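Local coordinates for protein chitinase A (Pteris ryukyuensis, PDB 4RL3) that probably hydrolyses the beta-1,4 glycosidic links of chitin, this chain being the catalytic domain of a longer family 18 (class III) chitinase, at residues 5-10 / 155-160; 182-187 / 201-206; 109-114 / 148-153. All blocks are in the same frame, centred on the assembly; numbering follows the deposited sequence.

Contact 1. Residues 5-10 / 155-160; sequences REYIGA and SIAPFD. With EDO (1,2-ethanediol), chain C.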
loop_
_atom_site.group_PDB
_atom_site.type_symbol
_atom_site.label_atom_id
_atom_site.label_comp_id
_atom_site.label_asym_id
_atom_site.label_seq_id
_atom_site.Cartn_x
_atom_site.Cartn_y
_atom_site.Cartn_z
ATOM N N ARG A 5 -1.300 8.205 -3.175
ATOM C CA ARG A 5 -0.299 7.126 -3.179
ATOM C C ARG A 5 -0.391 6.260 -4.428
ATOM O O ARG A 5 -1.476 6.048 -4.966
ATOM C CB ARG A 5 -0.422 6.245 -1.933
ATOM C CG ARG A 5 -0.935 6.984 -0.701
ATOM C CD ARG A 5 -0.926 6.117 0.537
ATOM N NE ARG A 5 0.405 6.001 1.125
ATOM C CZ ARG A 5 0.769 5.056 1.992
ATOM N NH1 ARG A 5 -0.079 4.106 2.351
ATOM N NH2 ARG A 5 2.010 5.046 2.466
ATOM N N GLU A 6 0.771 5.788 -4.881
ATOM C CA GLU A 6 0.911 5.027 -6.119
ATOM C C GLU A 6 1.778 3.796 -5.855
ATOM O O GLU A 6 2.981 3.925 -5.595
ATOM C CB GLU A 6 1.577 5.908 -7.190
ATOM C CG GLU A 6 1.708 5.279 -8.576
ATOM C CD GLU A 6 0.471 5.430 -9.438
ATOM O OE1 GLU A 6 -0.566 5.919 -8.950
ATOM O OE2 GLU A 6 0.552 5.032 -10.618
ATOM N N TYR A 7 1.185 2.606 -5.931
ATOM C CA TYR A 7 1.982 1.374 -5.917
ATOM C C TYR A 7 2.800 1.268 -7.195
ATOM O O TYR A 7 2.334 1.665 -8.276
ATOM C CB TYR A 7 1.106 0.125 -5.762
ATOM C CG TYR A 7 0.542 -0.091 -4.370
ATOM C CD1 TYR A 7 -0.623 0.559 -3.948
ATOM C CD2 TYR A 7 1.165 -0.949 -3.474
ATOM C CE1 TYR A 7 -1.139 0.356 -2.688
ATOM C CE2 TYR A 7 0.643 -1.165 -2.204
ATOM C CZ TYR A 7 -0.506 -0.503 -1.813
ATOM O OH TYR A 7 -1.040 -0.688 -0.556
ATOM N N ILE A 8 4.025 0.752 -7.076
ATOM C CA ILE A 8 4.906 0.613 -8.229
ATOM C C ILE A 8 5.965 -0.470 -8.047
ATOM O O ILE A 8 6.549 -0.605 -6.973
ATOM C CB ILE A 8 5.590 1.968 -8.539
ATOM C CG1 ILE A 8 6.485 1.886 -9.790
ATOM C CG2 ILE A 8 6.394 2.481 -7.348
ATOM C CD1 ILE A 8 6.853 3.235 -10.342
ATOM N N GLY A 9 6.203 -1.232 -9.116
ATOM C CA GLY A 9 7.411 -2.047 -9.244
ATOM C C GLY A 9 7.294 -3.554 -9.302
ATOM O O GLY A 9 8.290 -4.215 -9.552
ATOM N N ALA A 10 6.096 -4.104 -9.093
ATOM C CA ALA A 10 5.950 -5.547 -8.909
ATOM C C ALA A 10 5.939 -6.344 -10.203
ATOM O O ALA A 10 6.204 -7.544 -10.172
ATOM C CB ALA A 10 4.698 -5.858 -8.110
ATOM N N SER A 155 1.068 1.897 6.969
ATOM C CA SER A 155 -0.258 1.660 6.419
ATOM C C SER A 155 -0.561 0.183 6.308
ATOM O O SER A 155 0.333 -0.665 6.379
ATOM C CB SER A 155 -0.421 2.312 5.042
ATOM O OG SER A 155 0.549 1.850 4.102
ATOM N N ILE A 156 -1.852 -0.099 6.165
ATOM C CA ILE A 156 -2.343 -1.449 5.923
ATOM C C ILE A 156 -3.166 -1.405 4.649
ATOM O O ILE A 156 -3.727 -0.363 4.322
ATOM C CB ILE A 156 -3.170 -1.998 7.112
ATOM C CG1 ILE A 156 -4.309 -1.058 7.497
ATOM C CG2 ILE A 156 -2.258 -2.222 8.311
ATOM C CD1 ILE A 156 -5.315 -1.694 8.426
ATOM N N ALA A 157 -3.244 -2.536 3.946
ATOM C CA ALA A 157 -3.946 -2.603 2.655
ATOM C C ALA A 157 -5.041 -3.689 2.637
ATOM O O ALA A 157 -4.930 -4.680 1.920
ATOM C CB ALA A 157 -2.935 -2.821 1.531
ATOM N N PRO A 158 -6.105 -3.503 3.430
ATOM C CA PRO A 158 -7.105 -4.562 3.556
ATOM C C PRO A 158 -8.147 -4.579 2.453
ATOM O O PRO A 158 -8.264 -3.636 1.675
ATOM C CB PRO A 158 -7.786 -4.231 4.875
ATOM C CG PRO A 158 -7.710 -2.741 4.949
ATOM C CD PRO A 158 -6.370 -2.395 4.359
ATOM N N PHE A 159 -8.906 -5.667 2.421
ATOM C CA PHE A 159 -10.138 -5.768 1.644
ATOM C C PHE A 159 -11.052 -6.709 2.429
ATOM O O PHE A 159 -10.649 -7.236 3.471
ATOM C CB PHE A 159 -9.874 -6.248 0.200
ATOM C CG PHE A 159 -9.240 -7.606 0.105
ATOM C CD1 PHE A 159 -7.870 -7.778 0.289
ATOM C CD2 PHE A 159 -10.016 -8.713 -0.178
ATOM C CE1 PHE A 159 -7.302 -9.050 0.198
ATOM C CE2 PHE A 159 -9.455 -9.980 -0.267
ATOM C CZ PHE A 159 -8.100 -10.144 -0.076
ATOM N N ASP A 160 -12.280 -6.916 1.977
ATOM C CA ASP A 160 -13.257 -7.592 2.842
ATOM C C ASP A 160 -12.864 -9.021 3.202
ATOM O O ASP A 160 -13.104 -9.471 4.324
ATOM C CB ASP A 160 -14.654 -7.570 2.221
ATOM C CG ASP A 160 -15.293 -6.180 2.250
ATOM O OD1 ASP A 160 -14.848 -5.304 3.021
ATOM O OD2 ASP A 160 -16.273 -5.983 1.500
HETATM C C1 EDO C . 2.139 -3.519 -8.373
HETATM O O1 EDO C . 3.381 -2.854 -8.673
HETATM C C2 EDO C . 1.724 -4.483 -9.488
HETATM O O2 EDO C . 1.341 -3.780 -10.665
HETATM O O HOH W 1 3.067 3.381 4.444
#
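Arg5 and Ser155, which meet through their side chains, sit on strands whose backbones stay well apart: their CA atoms are 11.0 Å from each other. The gap hardly changes two residues on, where the CA atoms of Tyr7 and Ala157 are 11.2 Å apart. These are not paired strands but opposite staves of the (beta/alpha)8 barrel of family 18, and the side chains cross its interior. From Arg5, NH1 reaches OG of Ser155 at 2.9 Å, with a nearly straight N-H...O angle of 170°, in the guanidinium plane. The bend of the arginine chain at chi3 (79°) turns that edge towards the serine. A water closes a small ring: it accepts from Arg5 NH2 at 2.8 Å and donates to Ser155 OG at 3.0 Å. NE bonds to ND1 of His29 and NH1 also to OD1 of Asn181, so the group is fixed along its rim. Ser155 OG has a further partner in OD1 of Asp120, whose OD2 is bonded to the hydroxyl of Tyr7. Asp120 belongs to the DxxDxDxE signature of family 18, so this network probably floors the active site. Asn181 ND2 is also bonded to that hydroxyl, and the methyl CB of Ala157 packs 3.5 Å from Tyr7 OH. A leucine in place of Arg5 would probably leave Ser155 OG, Asn181 OD1 and His29 ND1 each missing a donor inside the barrel. Past the strand end, the amide of Ala10 donates at 3.0 Å to O1 of a 1,2-ethanediol, probably from the crystallisation liquor, that also bonds to Ser249 and Asp251. Strand 3-8 lies between parallel strands 27-36 and 244-248, and Phe248 meets the Tyr7 ring. Strand 153-156 runs between 118-123 and 179-180, and Ile156 faces outward onto helix 163-173.

Contact 2. Residues 182-187 / 201-206; sequences FQFYSY and NTAASK. With ACT (acetate ion), chain E.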
loop_
_atom_site.group_PDB
_atom_site.type_symbol
_atom_site.label_atom_id
_atom_site.label_comp_id
_atom_site.label_asym_id
_atom_site.label_seq_id
_atom_site.Cartn_x
_atom_site.Cartn_y
_atom_site.Cartn_z
ATOM N N PHE A 182 -7.520 0.865 1.839
ATOM C CA PHE A 182 -8.560 -0.114 1.596
ATOM C C PHE A 182 -8.686 -0.329 0.086
ATOM O O PHE A 182 -8.763 0.627 -0.673
ATOM C CB PHE A 182 -9.900 0.321 2.196
ATOM C CG PHE A 182 -10.927 -0.771 2.196
ATOM C CD1 PHE A 182 -11.660 -1.033 1.052
ATOM C CD2 PHE A 182 -11.123 -1.563 3.310
ATOM C CE1 PHE A 182 -12.578 -2.051 1.018
ATOM C CE2 PHE A 182 -12.047 -2.596 3.280
ATOM C CZ PHE A 182 -12.777 -2.834 2.132
ATOM N N GLN A 183 -8.681 -1.586 -0.340
ATOM C CA GLN A 183 -8.698 -1.926 -1.758
ATOM C C GLN A 183 -10.116 -1.953 -2.332
ATOM O O GLN A 183 -10.758 -3.004 -2.381
ATOM C CB GLN A 183 -8.047 -3.283 -1.983
ATOM C CG GLN A 183 -6.594 -3.365 -1.532
ATOM C CD GLN A 183 -5.997 -4.729 -1.824
ATOM O OE1 GLN A 183 -6.339 -5.372 -2.813
ATOM N NE2 GLN A 183 -5.119 -5.186 -0.946
ATOM N N PHE A 184 -10.587 -0.806 -2.808
ATOM C CA PHE A 184 -11.961 -0.703 -3.330
ATOM C C PHE A 184 -12.116 -1.328 -4.709
ATOM O O PHE A 184 -13.240 -1.583 -5.152
ATOM C CB PHE A 184 -12.424 0.751 -3.318
ATOM C CG PHE A 184 -12.710 1.260 -1.936
ATOM C CD1 PHE A 184 -13.902 0.930 -1.290
ATOM C CD2 PHE A 184 -11.780 2.029 -1.250
ATOM C CE1 PHE A 184 -14.156 1.377 -0.003
ATOM C CE2 PHE A 184 -12.042 2.490 0.030
ATOM C CZ PHE A 184 -13.227 2.157 0.664
ATOM N N TYR A 185 -10.990 -1.623 -5.348
ATOM C CA TYR A 185 -10.977 -2.343 -6.616
ATOM C C TYR A 185 -11.264 -3.836 -6.444
ATOM O O TYR A 185 -11.302 -4.574 -7.433
ATOM C CB TYR A 185 -9.670 -2.090 -7.387
ATOM C CG TYR A 185 -8.409 -2.101 -6.549
ATOM C CD1 TYR A 185 -7.949 -0.938 -5.938
ATOM C CD2 TYR A 185 -7.672 -3.262 -6.381
ATOM C CE1 TYR A 185 -6.795 -0.939 -5.168
ATOM C CE2 TYR A 185 -6.508 -3.273 -5.627
ATOM C CZ TYR A 185 -6.075 -2.120 -5.019
ATOM O OH TYR A 185 -4.927 -2.130 -4.268
ATOM N N SER A 186 -11.467 -4.279 -5.196
ATOM C CA SER A 186 -12.011 -5.611 -4.908
ATOM C C SER A 186 -13.499 -5.710 -5.281
ATOM O O SER A 186 -14.022 -6.817 -5.403
ATOM C CB SER A 186 -11.832 -5.947 -3.416
ATOM O OG SER A 186 -12.528 -5.021 -2.595
ATOM N N TYR A 187 -14.183 -4.575 -5.428
ATOM C CA TYR A 187 -15.609 -4.580 -5.761
ATOM C C TYR A 187 -15.815 -4.664 -7.272
ATOM O O TYR A 187 -14.860 -4.561 -8.048
ATOM C CB TYR A 187 -16.324 -3.369 -5.146
ATOM C CG TYR A 187 -16.293 -3.402 -3.636
ATOM C CD1 TYR A 187 -16.895 -4.443 -2.933
ATOM C CD2 TYR A 187 -15.632 -2.423 -2.910
ATOM C CE1 TYR A 187 -16.848 -4.502 -1.557
ATOM C CE2 TYR A 187 -15.576 -2.469 -1.529
ATOM C CZ TYR A 187 -16.188 -3.504 -0.851
ATOM O OH TYR A 187 -16.132 -3.556 0.526
ATOM N N ASN A 201 -18.314 4.222 2.830
ATOM C CA ASN A 201 -18.823 4.422 4.183
ATOM C C ASN A 201 -18.769 3.148 5.019
ATOM O O ASN A 201 -18.381 3.173 6.177
ATOM C CB ASN A 201 -20.243 5.000 4.140
ATOM C CG ASN A 201 -20.242 6.510 4.015
ATOM O OD1 ASN A 201 -20.357 7.220 5.022
ATOM N ND2 ASN A 201 -20.055 7.019 2.788
ATOM N N THR A 202 -19.107 2.018 4.419
ATOM C CA THR A 202 -19.081 0.765 5.147
ATOM C C THR A 202 -17.656 0.392 5.550
ATOM O O THR A 202 -17.397 0.028 6.707
ATOM C CB THR A 202 -19.718 -0.358 4.316
ATOM O OG1 THR A 202 -21.126 -0.090 4.152
ATOM C CG2 THR A 202 -19.535 -1.705 5.008
ATOM N N ALA A 203 -16.728 0.473 4.601
ATOM C CA ALA A 203 -15.324 0.178 4.902
ATOM C C ALA A 203 -14.767 1.145 5.936
ATOM O O ALA A 203 -14.095 0.746 6.906
ATOM C CB ALA A 203 -14.487 0.226 3.633
ATOM N N ALA A 204 -15.071 2.425 5.768
ATOM C CA ALA A 204 -14.596 3.419 6.719
ATOM C C ALA A 204 -15.095 3.124 8.141
ATOM O O ALA A 204 -14.349 3.290 9.113
ATOM C CB ALA A 204 -15.011 4.815 6.278
ATOM N N SER A 205 -16.335 2.650 8.271
ATOM C CA SER A 205 -16.902 2.329 9.586
ATOM C C SER A 205 -16.135 1.233 10.338
ATOM O O SER A 205 -16.202 1.174 11.568
ATOM C CB SER A 205 -18.378 1.929 9.457
ATOM O OG SER A 205 -18.519 0.602 9.010
ATOM N N LYS A 206 -15.409 0.390 9.600
ATOM C CA LYS A 206 -14.636 -0.725 10.163
ATOM C C LYS A 206 -13.194 -0.368 10.498
ATOM O O LYS A 206 -12.517 -1.133 11.198
ATOM C CB LYS A 206 -14.621 -1.895 9.173
ATOM C CG LYS A 206 -16.008 -2.439 8.863
ATOM C CD LYS A 206 -16.000 -3.360 7.659
ATOM C CE LYS A 206 -17.399 -3.892 7.380
ATOM N NZ LYS A 206 -17.424 -4.765 6.175
HETATM C C ACT E . -2.747 -4.529 -3.391
HETATM O O ACT E . -2.175 -5.646 -3.304
HETATM O OXT ACT E . -3.652 -4.432 -4.260
HETATM C CH3 ACT E . -2.355 -3.372 -2.513
#
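The ring of Phe182 receives the methyl group of Ala203 squarely over one face. Ala203 CB stands 3.6 Å from the ring centroid and only 6° off the normal, a CH-pi contact in which all six ring carbons share. With CG anti to the backbone N (chi1 -169°), the phenyl group is carried out towards the helix. A second ring is set against the first: CD1 of Phe182 lies 3.4 Å above the plane of the Phe184 ring, over its centre. Phe184 also brings CZ to 3.8 Å from Ala203 CB, approaching obliquely, so one small methyl is gripped by two aromatic rings. Tyr187 carries OG of Ser186 above one face, with CD1 of Phe184 at its edge. In Tyr185, CB of Gln183 covers a face towards the rim and an acetate oxygen is at the edge.

The two segments belong to one stretch of the barrel, the loop that leaves strand 179-180 at its C-terminal end and the helix 193-206 that follows. In family 18 enzymes such loops line the substrate cleft, and the acetate, probably from the crystallisation liquor, is consistent with a pocket here: Tyr185 OH donates to its OXT at 2.6 Å.

Gln183 is the centre of an inverse gamma turn, after which residues 184-186 form a short 3-10 segment. Its carbonyl O is held by two donors of Ser186, the hydroxyl OG at 2.7 Å and the backbone N at 3.2 Å. On the helix, Ser205 OG bonds to Thr202 O at 2.6 Å. Pro158 and Asp160 pack against Phe182, Tyr196 meets the Phe184 ring, and Lys206 forms a salt bridge with Glu163.

Contact 3. Residues 109-114 / 148-153; sequences SLINQY and NNVISV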
loop_
_atom_site.group_PDB
_atom_site.type_symbol
_atom_site.label_atom_id
_atom_site.label_comp_id
_atom_site.label_asym_id
_atom_site.label_seq_id
_atom_site.Cartn_x
_atom_site.Cartn_y
_atom_site.Cartn_z
ATOM N N SER A 109 17.240 -2.221 7.590
ATOM C CA SER A 109 18.351 -2.209 6.638
ATOM C C SER A 109 17.898 -1.769 5.251
ATOM O O SER A 109 18.561 -0.960 4.614
ATOM C CB SER A 109 18.992 -3.579 6.555
ATOM O OG SER A 109 19.532 -3.948 7.817
ATOM N N LEU A 110 16.758 -2.297 4.807
ATOM C CA LEU A 110 16.240 -1.999 3.476
ATOM C C LEU A 110 15.816 -0.546 3.370
ATOM O O LEU A 110 16.093 0.119 2.373
ATOM C CB LEU A 110 15.061 -2.922 3.150
ATOM C CG LEU A 110 14.455 -2.808 1.751
ATOM C CD1 LEU A 110 15.452 -3.280 0.702
ATOM C CD2 LEU A 110 13.167 -3.618 1.681
ATOM N N ILE A 111 15.134 -0.057 4.400
ATOM C CA ILE A 111 14.683 1.339 4.450
ATOM C C ILE A 111 15.868 2.301 4.404
ATOM O O ILE A 111 15.843 3.308 3.685
ATOM C CB ILE A 111 13.823 1.575 5.708
ATOM C CG1 ILE A 111 12.457 0.911 5.523
ATOM C CG2 ILE A 111 13.646 3.066 6.000
ATOM C CD1 ILE A 111 11.710 0.632 6.810
ATOM N N ASN A 112 16.921 1.989 5.148
ATOM C CA ASN A 112 18.117 2.819 5.112
ATOM C C ASN A 112 18.832 2.741 3.770
ATOM O O ASN A 112 19.319 3.763 3.289
ATOM C CB ASN A 112 19.050 2.448 6.260
ATOM C CG ASN A 112 18.522 2.923 7.593
ATOM O OD1 ASN A 112 17.757 3.889 7.658
ATOM N ND2 ASN A 112 18.929 2.253 8.673
ATOM N N GLN A 113 18.863 1.563 3.154
ATOM C CA GLN A 113 19.520 1.399 1.861
ATOM C C GLN A 113 18.825 2.171 0.749
ATOM O O GLN A 113 19.485 2.797 -0.091
ATOM C CB GLN A 113 19.576 -0.080 1.474
ATOM C CG GLN A 113 20.319 -0.338 0.165
ATOM C CD GLN A 113 20.232 -1.765 -0.317
ATOM O OE1 GLN A 113 19.540 -2.608 0.268
ATOM N NE2 GLN A 113 20.925 -2.042 -1.423
ATOM N N TYR A 114 17.496 2.094 0.735
ATOM C CA TYR A 114 16.675 2.673 -0.333
ATOM C C TYR A 114 16.095 4.058 0.016
ATOM O O TYR A 114 15.347 4.620 -0.783
ATOM C CB TYR A 114 15.561 1.690 -0.742
ATOM C CG TYR A 114 16.073 0.639 -1.706
ATOM C CD1 TYR A 114 16.796 -0.446 -1.254
ATOM C CD2 TYR A 114 15.840 0.749 -3.081
ATOM C CE1 TYR A 114 17.300 -1.383 -2.133
ATOM C CE2 TYR A 114 16.327 -0.191 -3.969
ATOM C CZ TYR A 114 17.054 -1.257 -3.495
ATOM O OH TYR A 114 17.567 -2.193 -4.374
ATOM N N ASN A 148 11.738 3.375 16.953
ATOM C CA ASN A 148 13.142 3.481 16.554
ATOM C C ASN A 148 13.399 4.659 15.603
ATOM O O ASN A 148 14.538 4.865 15.195
ATOM C CB ASN A 148 13.614 2.183 15.881
ATOM C CG ASN A 148 13.604 0.969 16.812
ATOM O OD1 ASN A 148 13.428 1.077 18.037
ATOM N ND2 ASN A 148 13.797 -0.211 16.223
ATOM N N ASN A 149 12.349 5.404 15.242
ATOM C CA ASN A 149 12.435 6.546 14.326
ATOM C C ASN A 149 12.887 6.163 12.917
ATOM O O ASN A 149 13.512 6.958 12.210
ATOM C CB ASN A 149 13.333 7.633 14.927
ATOM C CG ASN A 149 12.905 8.008 16.333
ATOM O OD1 ASN A 149 11.735 8.310 16.562
ATOM N ND2 ASN A 149 13.832 7.957 17.287
ATOM N N VAL A 150 12.533 4.949 12.502
ATOM C CA VAL A 150 12.959 4.413 11.217
ATOM C C VAL A 150 11.972 4.787 10.097
ATOM O O VAL A 150 12.372 4.955 8.927
ATOM C CB VAL A 150 13.120 2.874 11.290
ATOM C CG1 VAL A 150 13.430 2.286 9.923
ATOM C CG2 VAL A 150 14.215 2.493 12.274
ATOM N N ILE A 151 10.694 4.916 10.454
ATOM C CA ILE A 151 9.632 5.263 9.496
ATOM C C ILE A 151 8.777 6.389 10.035
ATOM O O ILE A 151 8.630 6.532 11.250
ATOM C CB ILE A 151 8.704 4.064 9.181
ATOM C CG1 ILE A 151 7.917 3.586 10.420
ATOM C CG2 ILE A 151 9.501 2.927 8.542
ATOM C CD1 ILE A 151 6.938 2.463 10.134
ATOM N N SER A 152 8.219 7.178 9.118
ATOM C CA SER A 152 7.231 8.200 9.449
ATOM C C SER A 152 5.808 7.769 9.109
ATOM O O SER A 152 4.867 8.341 9.635
ATOM C CB SER A 152 7.543 9.517 8.730
ATOM O OG SER A 152 7.462 9.411 7.324
ATOM N N VAL A 153 5.634 6.772 8.238
ATOM C CA VAL A 153 4.280 6.372 7.788
ATOM C C VAL A 153 4.142 4.862 7.767
ATOM O O VAL A 153 4.952 4.183 7.150
ATOM C CB VAL A 153 3.950 6.923 6.380
ATOM C CG1 VAL A 153 2.497 6.611 5.987
ATOM C CG2 VAL A 153 4.221 8.424 6.304
#
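Ile111, on the last turns of helix 96-114, faces Val150 in the irregular chain before strand 153-156, their CA atoms 7.6 Å apart. The side chains meet through apolar carbons alone, and one methyl also rests on a backbone carbonyl. CD1 comes closest, at 3.6 Å from CG2 of Ile151, and it also lies 3.9 Å from CG1 of Val150. CG2 of Ile111 rests 3.7 Å from the carbonyl O of Val150. The isoleucine chain crosses both partners obliquely. With CG1 anti to the carbonyl carbon (chi1 -73°) and the chain extended to CD1, CD1 and CG2 both face Val150 CG1, CD1 going on to Ile151 and CG2 to the Val150 carbonyl. Just upstream, Asn149 takes a positive phi of 63° in a Schellman motif that ends helix 131-147, and this reversal turns the chain towards the barrel.

Leu145 of helix 131-147 packs on Val150 and Ile151, while Leu116 touches Ile111 from the loop after helix 96-114. The contact joins helix 96-114 to the linker that follows helix 131-147, near the N-terminal end of the strands, where Val153 enters the sheet beside strand 118-123 through backbone bonds with Asp117 and Ile119.

Contact 1 lies at the heart of the barrel, its centre about 2 Å from that of the chain, whereas contacts 2 and 3 belong to the outer layer on opposite sides of that centre, about 28 Å apart between centres. Along the chain, contact 3 is nested in the loop closed by contact 1, and contact 2 follows in series. Strand 153-156 joins them: Val153, in segment 148-153, begins it and packs against Arg5, and residues 155-160 continue into the loop that meets contact 2 through bonds of Asp160 to Tyr187 and of Pro158 to Gln183. Contact 3 lies near the strands' N-terminal ends, contact 2 near their C-terminal ends, where family 18 enzymes bind substrate.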